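Local coordinates for alginate biosynthesis protein AlgX (Pseudomonas aeruginosa, PDB 4KNC) that takes part in the O-acetylation of the exopolysaccharide alginate and protects the polymer from degradation as it crosses the periplasm, at residues 148-153 with 247-252; 187-192 with 212-217; 84-89 with 141-146. One frame throughout, in Å; residues are numbered along the deposited sequence.

From the N terminus, interaction 3 closes first: the end of strand 80-85, an outer strand of the parallel sheet, and the start of helix 89-93 meet the loop 141-146. That loop runs on into 148-153, where interaction 1 opens; it closes about a hundred residues later on 247-252, at the start of helix 251-259. Interaction 2, the ribbon of 187-192 with 212-217, lies wholly within this span, so 1 and 2 are nested while 3 precedes both in series. The three touch: Thr152 N is 2.8 Å from Tyr143 O, Asn250 ND2 is 3.0 Å from Thr217 OG1, and Phe145 packs on Leu189 and Val212.

Interaction 1 of 3, residues 148-153 with 247-252; sequences DHHWTP and PAYNFA
Tyr249 lays its hydroxyl over the imidazole of His150, with OH 3.1 Å above the ring plane and over its centre. The two rings are nearly parallel, their planes 19° apart, yet slid so far that only the phenolic end overlaps; the centroid separation of 4.9 Å fits this offset. On the other face of the imidazole lies His149, placed toward the rim. Trp151 meets the same tyrosine differently: the edge of its pyrrole ring is directed at the Tyr249 face in an offset edge-to-face pair with planes at 63°. Its first torsion puts CG between the backbone N and the carbonyl carbon (chi1 45°), from where the benzo end reaches Phe251. Trp151 CH2 stands over the Phe251 ring centre and Trp151 CZ2 comes 3.7 Å from Phe251 CG, the two rings meeting obliquely. Pro153 borders this aromatic cluster, its CD 4.3 Å from Tyr249 CD1 at the ring edge.

The polar ends are held from several directions. Asp148 OD2 accepts twice from His150: from ND1 at 2.6 Å, on its syn lone pair, and from the backbone N at 3.0 Å, met from above the carboxylate plane, which makes an Asx turn. His150 NE2 bonds to Ser243 OG, Trp151 NE1 to Asn244 O, and Tyr249 OH to Lys191 NZ. Asp148, His150 and Ser243 are the inferred catalytic residues, and their hydrogen-bonded chain is consistent with a Ser-His-Asp charge relay. With one imidazole edge tied to the carboxylate and a tyrosine oxygen over its face, the contact probably fixes the rotation of His150 so that NE2 addresses the probable nucleophile, as in SGNH hydrolases.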
loop_
_atom_site.group_PDB
_atom_site.type_symbol
_atom_site.label_atom_id
_atom_site.label_comp_id
_atom_site.label_asym_id
_atom_site.label_seq_id
_atom_site.Cartn_x
_atom_site.Cartn_y
_atom_site.Cartn_z
ATOM N N ASP A 148 9.592 14.360 -10.308
ATOM C CA ASP A 148 8.417 13.757 -9.688
ATOM C C ASP A 148 8.782 12.392 -9.112
ATOM O O ASP A 148 9.807 11.820 -9.474
ATOM C CB ASP A 148 7.279 13.626 -10.707
ATOM C CG ASP A 148 5.941 13.330 -10.052
ATOM O OD1 ASP A 148 5.371 14.234 -9.395
ATOM O OD2 ASP A 148 5.440 12.198 -10.207
ATOM N N HIS A 149 7.939 11.888 -8.216
ATOM C CA HIS A 149 8.172 10.604 -7.556
ATOM C C HIS A 149 7.548 9.407 -8.302
ATOM O O HIS A 149 7.773 8.263 -7.936
ATOM C CB HIS A 149 7.655 10.659 -6.103
ATOM C CG HIS A 149 6.186 10.934 -5.993
ATOM N ND1 HIS A 149 5.627 12.145 -6.354
ATOM C CD2 HIS A 149 5.159 10.165 -5.554
ATOM C CE1 HIS A 149 4.320 12.102 -6.151
ATOM N NE2 HIS A 149 4.011 10.914 -5.663
ATOM N N HIS A 150 6.748 9.669 -9.329
ATOM C CA HIS A 150 6.155 8.587 -10.117
ATOM C C HIS A 150 7.121 8.114 -11.195
ATOM O O HIS A 150 7.909 8.909 -11.713
ATOM C CB HIS A 150 4.852 9.037 -10.786
ATOM C CG HIS A 150 3.761 9.360 -9.815
ATOM N ND1 HIS A 150 3.457 10.655 -9.446
ATOM C CD2 HIS A 150 2.921 8.560 -9.115
ATOM C CE1 HIS A 150 2.469 10.634 -8.565
ATOM N NE2 HIS A 150 2.131 9.378 -8.342
ATOM N N TRP A 151 7.070 6.823 -11.522
ATOM C CA TRP A 151 7.716 6.346 -12.734
ATOM C C TRP A 151 6.952 6.893 -13.936
ATOM O O TRP A 151 5.780 7.234 -13.824
ATOM C CB TRP A 151 7.798 4.796 -12.784
ATOM C CG TRP A 151 6.549 4.020 -12.396
ATOM C CD1 TRP A 151 5.240 4.443 -12.460
ATOM C CD2 TRP A 151 6.506 2.676 -11.882
ATOM N NE1 TRP A 151 4.394 3.445 -12.020
ATOM C CE2 TRP A 151 5.150 2.354 -11.657
ATOM C CE3 TRP A 151 7.487 1.723 -11.578
ATOM C CZ2 TRP A 151 4.754 1.117 -11.140
ATOM C CZ3 TRP A 151 7.093 0.509 -11.063
ATOM C CH2 TRP A 151 5.736 0.208 -10.860
ATOM N N THR A 152 7.618 7.000 -15.075
ATOM C CA THR A 152 6.914 7.259 -16.323
ATOM C C THR A 152 6.244 5.947 -16.742
ATOM O O THR A 152 6.563 4.891 -16.190
ATOM C CB THR A 152 7.892 7.645 -17.432
ATOM O OG1 THR A 152 8.848 6.582 -17.622
ATOM C CG2 THR A 152 8.615 8.946 -17.078
ATOM N N PRO A 153 5.313 6.003 -17.711
ATOM C CA PRO A 153 4.791 4.756 -18.277
ATOM C C PRO A 153 5.884 3.795 -18.759
ATOM O O PRO A 153 5.737 2.611 -18.509
ATOM C CB PRO A 153 3.930 5.239 -19.432
ATOM C CG PRO A 153 3.392 6.552 -18.914
ATOM C CD PRO A 153 4.520 7.170 -18.143
ATOM N N PRO A 247 -4.132 4.372 -13.340
ATOM C CA PRO A 247 -4.380 4.262 -14.784
ATOM C C PRO A 247 -3.410 5.063 -15.649
ATOM O O PRO A 247 -3.026 4.593 -16.712
ATOM C CB PRO A 247 -5.797 4.815 -14.930
ATOM C CG PRO A 247 -6.433 4.556 -13.598
ATOM C CD PRO A 247 -5.340 4.769 -12.597
ATOM N N ALA A 248 -3.009 6.242 -15.187
ATOM C CA ALA A 248 -2.141 7.124 -15.965
ATOM C C ALA A 248 -0.826 6.477 -16.399
ATOM O O ALA A 248 -0.302 6.816 -17.452
ATOM C CB ALA A 248 -1.852 8.410 -15.188
ATOM N N TYR A 249 -0.285 5.562 -15.590
ATOM C CA TYR A 249 1.022 5.001 -15.899
ATOM C C TYR A 249 0.886 3.608 -16.486
ATOM O O TYR A 249 1.857 3.056 -16.988
ATOM C CB TYR A 249 1.937 5.003 -14.670
ATOM C CG TYR A 249 1.844 6.298 -13.914
ATOM C CD1 TYR A 249 2.418 7.466 -14.423
ATOM C CD2 TYR A 249 1.146 6.372 -12.716
ATOM C CE1 TYR A 249 2.315 8.663 -13.748
ATOM C CE2 TYR A 249 1.037 7.572 -12.027
ATOM C CZ TYR A 249 1.622 8.711 -12.544
ATOM O OH TYR A 249 1.506 9.906 -11.856
ATOM N N ASN A 250 -0.323 3.055 -16.405
ATOM C CA ASN A 250 -0.655 1.784 -17.043
ATOM C C ASN A 250 0.142 0.554 -16.544
ATOM O O ASN A 250 0.375 -0.383 -17.301
ATOM C CB ASN A 250 -0.561 1.896 -18.577
ATOM C CG ASN A 250 -1.318 0.768 -19.285
ATOM O OD1 ASN A 250 -2.465 0.500 -18.952
ATOM N ND2 ASN A 250 -0.658 0.077 -20.232
ATOM N N PHE A 251 0.542 0.556 -15.279
ATOM C CA PHE A 251 1.273 -0.575 -14.700
ATOM C C PHE A 251 0.457 -1.867 -14.798
ATOM O O PHE A 251 0.971 -2.895 -15.255
ATOM C CB PHE A 251 1.676 -0.270 -13.255
ATOM C CG PHE A 251 2.447 -1.382 -12.567
ATOM C CD1 PHE A 251 3.605 -1.904 -13.128
ATOM C CD2 PHE A 251 2.037 -1.859 -11.323
ATOM C CE1 PHE A 251 4.321 -2.914 -12.480
ATOM C CE2 PHE A 251 2.758 -2.858 -10.657
ATOM C CZ PHE A 251 3.900 -3.392 -11.249
ATOM N N ALA A 252 -0.818 -1.815 -14.420
ATOM C CA ALA A 252 -1.689 -3.000 -14.556
ATOM C C ALA A 252 -1.818 -3.492 -16.011
ATOM O O ALA A 252 -1.806 -4.693 -16.274
ATOM C CB ALA A 252 -3.056 -2.724 -13.978
#

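Interaction 2 of 3, residues 187-192 with 212-217; sequences GLLSKL and VDRFET
Leu189 and Val212 project from the same face of a two-stranded antiparallel ribbon, flank to flank, with Leu189 CB 3.9 Å from Val212 CG2. The main chains of this pair exchange two hydrogen bonds: Leu189 N gives to Val212 O at 2.6 Å, an almost linear bond of 173°, and Val212 N gives to Leu189 O at 2.9 Å. They form a hydrogen-bonded pair, followed by Leu188 and Asp213 as a non-hydrogen-bonded one.

At that second pair the side chains diverge and meet at a slant, Leu188 CD2 keeping 4.1 Å from Asp213 OD1, while Leu188 CA comes to 3.3 Å from Val212 O in a CA-H...O contact.

Arg214 leaves the ribbon on the Leu189 face. Arg214 N gives a bond of 2.9 Å to Gly187 O, and its CB rests against that carbonyl and near Leu189 CB. A bend at chi3, 65°, turns the guanidinium so that Arg214 NH1 reaches Glu216 OE2 at 3.1 Å, in the guanidinium plane. The axes of strand 188-191 and strand 212-217 run at 123°, a strongly twisted antiparallel pairing, and the chain turns a corner at Gly187.

Strands 180-191 and 210-220 make a two-stranded sheet of the SGNH hydrolase-like domain, with the Leu189 side chain about 7 Å from that of His150, an inferred active-site residue. The chemistry thus divides: backbone bonds join the strands, a small apolar patch facing Pro153 and Phe145 lines part of one face, and at the protein surface Arg214 pairs with Glu216 within its own strand and Asp213 with Arg185 across the ribbon, both as salt bridges.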
loop_
_atom_site.group_PDB
_atom_site.type_symbol
_atom_site.label_atom_id
_atom_site.label_comp_id
_atom_site.label_asym_id
_atom_site.label_seq_id
_atom_site.Cartn_x
_atom_site.Cartn_y
_atom_site.Cartn_z
ATOM N N GLY A 187 -2.211 8.713 -26.362
ATOM C CA GLY A 187 -2.131 10.141 -26.120
ATOM C C GLY A 187 -0.831 10.503 -25.438
ATOM O O GLY A 187 0.071 9.673 -25.332
ATOM N N LEU A 188 -0.725 11.752 -24.993
ATOM C CA LEU A 188 0.433 12.176 -24.233
ATOM C C LEU A 188 0.016 12.395 -22.782
ATOM O O LEU A 188 -1.119 12.781 -22.506
ATOM C CB LEU A 188 1.038 13.452 -24.824
ATOM C CG LEU A 188 1.460 13.407 -26.296
ATOM C CD1 LEU A 188 1.826 14.812 -26.771
ATOM C CD2 LEU A 188 2.623 12.436 -26.538
ATOM N N LEU A 189 0.928 12.110 -21.859
ATOM C CA LEU A 189 0.665 12.307 -20.441
ATOM C C LEU A 189 1.456 13.521 -19.974
ATOM O O LEU A 189 2.681 13.560 -20.081
ATOM C CB LEU A 189 1.066 11.052 -19.637
ATOM C CG LEU A 189 1.051 11.143 -18.103
ATOM C CD1 LEU A 189 -0.363 11.332 -17.565
ATOM C CD2 LEU A 189 1.686 9.936 -17.442
ATOM N N SER A 190 0.761 14.524 -19.462
ATOM C CA SER A 190 1.439 15.722 -19.006
ATOM C C SER A 190 1.732 15.635 -17.516
ATOM O O SER A 190 0.865 15.260 -16.730
ATOM C CB SER A 190 0.574 16.952 -19.271
ATOM O OG SER A 190 -0.620 16.884 -18.513
ATOM N N LYS A 191 2.942 16.006 -17.118
ATOM C CA LYS A 191 3.230 16.098 -15.691
ATOM C C LYS A 191 4.167 17.238 -15.345
ATOM O O LYS A 191 5.275 17.335 -15.869
ATOM C CB LYS A 191 3.807 14.788 -15.140
ATOM C CG LYS A 191 3.940 14.832 -13.604
ATOM C CD LYS A 191 4.148 13.465 -13.002
ATOM C CE LYS A 191 2.890 12.626 -13.083
ATOM N NZ LYS A 191 1.962 12.937 -11.979
ATOM N N LEU A 192 3.705 18.114 -14.464
ATOM C CA LEU A 192 4.589 19.085 -13.849
ATOM C C LEU A 192 4.898 18.451 -12.502
ATOM O O LEU A 192 4.002 18.280 -11.676
ATOM C CB LEU A 192 3.888 20.443 -13.677
ATOM C CG LEU A 192 4.678 21.528 -12.930
ATOM C CD1 LEU A 192 5.982 21.820 -13.657
ATOM C CD2 LEU A 192 3.866 22.815 -12.722
ATOM N N VAL A 212 4.943 12.875 -21.755
ATOM C CA VAL A 212 5.434 11.557 -22.152
ATOM C C VAL A 212 4.324 10.740 -22.802
ATOM O O VAL A 212 3.151 11.124 -22.757
ATOM C CB VAL A 212 5.987 10.766 -20.943
ATOM C CG1 VAL A 212 7.160 11.505 -20.329
ATOM C CG2 VAL A 212 4.891 10.540 -19.894
ATOM N N ASP A 213 4.705 9.613 -23.395
ATOM C CA ASP A 213 3.754 8.694 -24.028
ATOM C C ASP A 213 2.780 8.091 -23.016
ATOM O O ASP A 213 3.194 7.548 -21.987
ATOM C CB ASP A 213 4.509 7.568 -24.726
ATOM C CG ASP A 213 5.380 8.065 -25.858
ATOM O OD1 ASP A 213 4.984 9.057 -26.516
ATOM O OD2 ASP A 213 6.455 7.456 -26.087
ATOM N N ARG A 214 1.487 8.202 -23.288
ATOM C CA ARG A 214 0.502 7.534 -22.437
ATOM C C ARG A 214 -0.015 6.253 -23.103
ATOM O O ARG A 214 -0.307 6.254 -24.292
ATOM C CB ARG A 214 -0.655 8.474 -22.130
ATOM C CG ARG A 214 -1.572 7.949 -21.051
ATOM C CD ARG A 214 -2.560 9.013 -20.586
ATOM N NE ARG A 214 -3.490 9.393 -21.643
ATOM C CZ ARG A 214 -4.543 8.666 -22.008
ATOM N NH1 ARG A 214 -4.792 7.506 -21.404
ATOM N NH2 ARG A 214 -5.341 9.088 -22.985
ATOM N N PHE A 215 -0.137 5.169 -22.343
ATOM C CA PHE A 215 -0.546 3.883 -22.915
ATOM C C PHE A 215 -1.822 3.318 -22.308
ATOM O O PHE A 215 -2.113 3.522 -21.131
ATOM C CB PHE A 215 0.569 2.838 -22.740
ATOM C CG PHE A 215 1.824 3.160 -23.506
ATOM C CD1 PHE A 215 2.789 3.991 -22.965
ATOM C CD2 PHE A 215 2.031 2.645 -24.769
ATOM C CE1 PHE A 215 3.934 4.294 -23.664
ATOM C CE2 PHE A 215 3.178 2.946 -25.483
ATOM C CZ PHE A 215 4.132 3.767 -24.929
ATOM N N GLU A 216 -2.559 2.574 -23.124
ATOM C CA GLU A 216 -3.654 1.740 -22.636
ATOM C C GLU A 216 -3.552 0.314 -23.187
ATOM O O GLU A 216 -2.945 0.082 -24.240
ATOM C CB GLU A 216 -5.003 2.364 -22.976
ATOM C CG GLU A 216 -5.237 3.678 -22.237
ATOM C CD GLU A 216 -6.596 4.274 -22.514
ATOM O OE1 GLU A 216 -7.308 3.759 -23.407
ATOM O OE2 GLU A 216 -6.949 5.265 -21.837
ATOM N N THR A 217 -4.136 -0.635 -22.462
ATOM C CA THR A 217 -4.050 -2.041 -22.828
ATOM C C THR A 217 -5.446 -2.626 -23.015
ATOM O O THR A 217 -6.344 -2.370 -22.215
ATOM C CB THR A 217 -3.313 -2.847 -21.748
ATOM O OG1 THR A 217 -2.001 -2.297 -21.542
ATOM C CG2 THR A 217 -3.202 -4.308 -22.148
#

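Interaction 3 of 3, residues 84-89 with 141-146; sequences VYQPTR and HAYYFK
Tyr144 supplies the central hydrogen bond, its OH giving to Pro87 O at 2.7 Å. The donor lies almost on the extension of the carbonyl, at a C=O...O angle of 177°, and Pro87 O sits at the edge of the phenol ring, near its plane. Arg89 makes the second: NH2 gives to Phe145 O at 2.9 Å with an N-H...O angle of 165°, in both the carbonyl plane and the guanidinium plane. Lys146 O is also close to Arg89 NH2, at 3.0 Å. Arg89 NH1 forms a salt bridge with Asp52, which probably offsets the charge of this buried guanidinium, while NH2 is taken up by a carbonyl.

One face of the Tyr144 ring is met by the same arginine. Arg89 CG stands 3.4 Å from the Tyr144 centroid and only 3° off the ring normal, a CH-pi contact over the centre of the face. Beyond it the chain bends at chi3, which carries the guanidinium past the ring, steeply inclined to its plane, toward the carbonyls of Phe145 and Lys146.

Apolar and van der Waals contacts fill in the remainder. The extended Gln86 comes from the direction opposite to Tyr144, its CD 3.4 Å from the phenol OH, while its amide nitrogen bonds to Asn244. Tyr143 comes across the Pro87 ring, Tyr143 OH 3.8 Å from Pro87 CD, and its hydroxyl bonds to Ser159.

The arrangement joins the C-terminal end of an outer strand of the parallel sheet to the loop leading into the Asp148 and His150 segment, consistent with the strand-end active-site loops of an SGNH hydrolase fold.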
loop_
_atom_site.group_PDB
_atom_site.type_symbol
_atom_site.label_atom_id
_atom_site.label_comp_id
_atom_site.label_asym_id
_atom_site.label_seq_id
_atom_site.Cartn_x
_atom_site.Cartn_y
_atom_site.Cartn_z
ATOM N N VAL A 84 5.846 -5.812 -4.948
ATOM C CA VAL A 84 6.591 -4.953 -5.846
ATOM C C VAL A 84 7.189 -3.819 -5.024
ATOM O O VAL A 84 6.487 -2.889 -4.619
ATOM C CB VAL A 84 5.702 -4.417 -6.956
ATOM C CG1 VAL A 84 6.420 -3.280 -7.707
ATOM C CG2 VAL A 84 5.326 -5.574 -7.916
ATOM N N TYR A 85 8.482 -3.927 -4.750
ATOM C CA TYR A 85 9.195 -2.991 -3.896
ATOM C C TYR A 85 9.862 -1.978 -4.815
ATOM O O TYR A 85 10.983 -2.197 -5.283
ATOM C CB TYR A 85 10.250 -3.764 -3.106
ATOM C CG TYR A 85 10.861 -3.082 -1.885
ATOM C CD1 TYR A 85 10.062 -2.516 -0.884
ATOM C CD2 TYR A 85 12.244 -3.061 -1.706
ATOM C CE1 TYR A 85 10.634 -1.932 0.251
ATOM C CE2 TYR A 85 12.823 -2.479 -0.578
ATOM C CZ TYR A 85 12.015 -1.915 0.387
ATOM O OH TYR A 85 12.602 -1.346 1.486
ATOM N N GLN A 86 9.154 -0.890 -5.105
ATOM C CA GLN A 86 9.603 0.060 -6.130
ATOM C C GLN A 86 10.984 0.630 -5.770
ATOM O O GLN A 86 11.195 1.134 -4.673
ATOM C CB GLN A 86 8.578 1.189 -6.302
ATOM C CG GLN A 86 8.719 1.953 -7.630
ATOM C CD GLN A 86 7.872 3.232 -7.670
ATOM O OE1 GLN A 86 7.620 3.857 -6.635
ATOM N NE2 GLN A 86 7.428 3.615 -8.867
ATOM N N PRO A 87 11.945 0.507 -6.685
ATOM C CA PRO A 87 13.305 0.961 -6.367
ATOM C C PRO A 87 13.446 2.492 -6.386
ATOM O O PRO A 87 12.601 3.195 -6.933
ATOM C CB PRO A 87 14.153 0.318 -7.468
ATOM C CG PRO A 87 13.185 0.131 -8.628
ATOM C CD PRO A 87 11.865 -0.204 -7.977
ATOM N N THR A 88 14.511 3.007 -5.792
ATOM C CA THR A 88 14.641 4.461 -5.675
ATOM C C THR A 88 15.035 5.123 -6.994
ATOM O O THR A 88 15.538 4.476 -7.919
ATOM C CB THR A 88 15.607 4.864 -4.543
ATOM O OG1 THR A 88 16.882 4.234 -4.741
ATOM C CG2 THR A 88 15.036 4.440 -3.176
ATOM N N ARG A 89 14.774 6.417 -7.086
ATOM C CA ARG A 89 15.164 7.194 -8.247
ATOM C C ARG A 89 16.680 7.218 -8.330
ATOM O O ARG A 89 17.247 7.277 -9.412
ATOM C CB ARG A 89 14.588 8.620 -8.153
ATOM C CG ARG A 89 13.056 8.632 -8.070
ATOM C CD ARG A 89 12.474 10.037 -7.836
ATOM N NE ARG A 89 12.528 10.888 -9.029
ATOM C CZ ARG A 89 13.455 11.818 -9.248
ATOM N NH1 ARG A 89 14.425 12.022 -8.355
ATOM N NH2 ARG A 89 13.408 12.552 -10.357
ATOM N N HIS A 141 14.049 6.662 -22.898
ATOM C CA HIS A 141 12.883 7.010 -22.098
ATOM C C HIS A 141 13.161 6.721 -20.625
ATOM O O HIS A 141 13.064 5.576 -20.184
ATOM C CB HIS A 141 11.660 6.225 -22.567
ATOM C CG HIS A 141 11.244 6.546 -23.968
ATOM N ND1 HIS A 141 11.157 5.590 -24.958
ATOM C CD2 HIS A 141 10.891 7.719 -24.546
ATOM C CE1 HIS A 141 10.765 6.159 -26.083
ATOM N NE2 HIS A 141 10.595 7.450 -25.859
ATOM N N ALA A 142 13.513 7.764 -19.881
ATOM C CA ALA A 142 13.902 7.629 -18.481
ATOM C C ALA A 142 12.845 6.894 -17.655
ATOM O O ALA A 142 11.642 7.113 -17.833
ATOM C CB ALA A 142 14.163 9.008 -17.889
ATOM N N TYR A 143 13.297 6.029 -16.751
ATOM C CA TYR A 143 12.393 5.264 -15.885
ATOM C C TYR A 143 11.485 6.220 -15.081
ATOM O O TYR A 143 10.258 6.045 -15.036
ATOM C CB TYR A 143 13.232 4.380 -14.962
ATOM C CG TYR A 143 12.501 3.430 -14.032
ATOM C CD1 TYR A 143 11.922 3.887 -12.854
ATOM C CD2 TYR A 143 12.470 2.053 -14.287
ATOM C CE1 TYR A 143 11.274 3.021 -11.989
ATOM C CE2 TYR A 143 11.837 1.180 -13.418
ATOM C CZ TYR A 143 11.231 1.673 -12.268
ATOM O OH TYR A 143 10.582 0.823 -11.385
ATOM N N TYR A 144 12.092 7.248 -14.489
ATOM C CA TYR A 144 11.375 8.232 -13.653
ATOM C C TYR A 144 11.153 9.587 -14.313
ATOM O O TYR A 144 11.945 10.008 -15.155
ATOM C CB TYR A 144 12.143 8.471 -12.352
ATOM C CG TYR A 144 11.819 7.471 -11.262
ATOM C CD1 TYR A 144 10.614 7.549 -10.569
ATOM C CD2 TYR A 144 12.716 6.450 -10.924
ATOM C CE1 TYR A 144 10.299 6.644 -9.571
ATOM C CE2 TYR A 144 12.411 5.533 -9.916
ATOM C CZ TYR A 144 11.193 5.639 -9.249
ATOM O OH TYR A 144 10.854 4.757 -8.254
ATOM N N PHE A 145 10.085 10.282 -13.918
ATOM C CA PHE A 145 9.948 11.690 -14.278
ATOM C C PHE A 145 11.122 12.481 -13.689
ATOM O O PHE A 145 11.667 12.115 -12.638
ATOM C CB PHE A 145 8.608 12.281 -13.802
ATOM C CG PHE A 145 7.409 11.838 -14.620
ATOM C CD1 PHE A 145 7.100 12.457 -15.830
ATOM C CD2 PHE A 145 6.591 10.802 -14.176
ATOM C CE1 PHE A 145 5.994 12.046 -16.584
ATOM C CE2 PHE A 145 5.489 10.389 -14.912
ATOM C CZ PHE A 145 5.187 11.020 -16.121
ATOM N N LYS A 146 11.498 13.556 -14.382
ATOM C CA LYS A 146 12.591 14.455 -13.990
ATOM C C LYS A 146 12.458 15.049 -12.599
ATOM O O LYS A 146 13.443 15.159 -11.870
ATOM C CB LYS A 146 12.706 15.617 -14.988
ATOM C CG LYS A 146 13.165 15.190 -16.372
ATOM C CD LYS A 146 13.224 16.387 -17.324
ATOM C CE LYS A 146 13.903 16.021 -18.622
ATOM N NZ LYS A 146 13.998 17.212 -19.506
#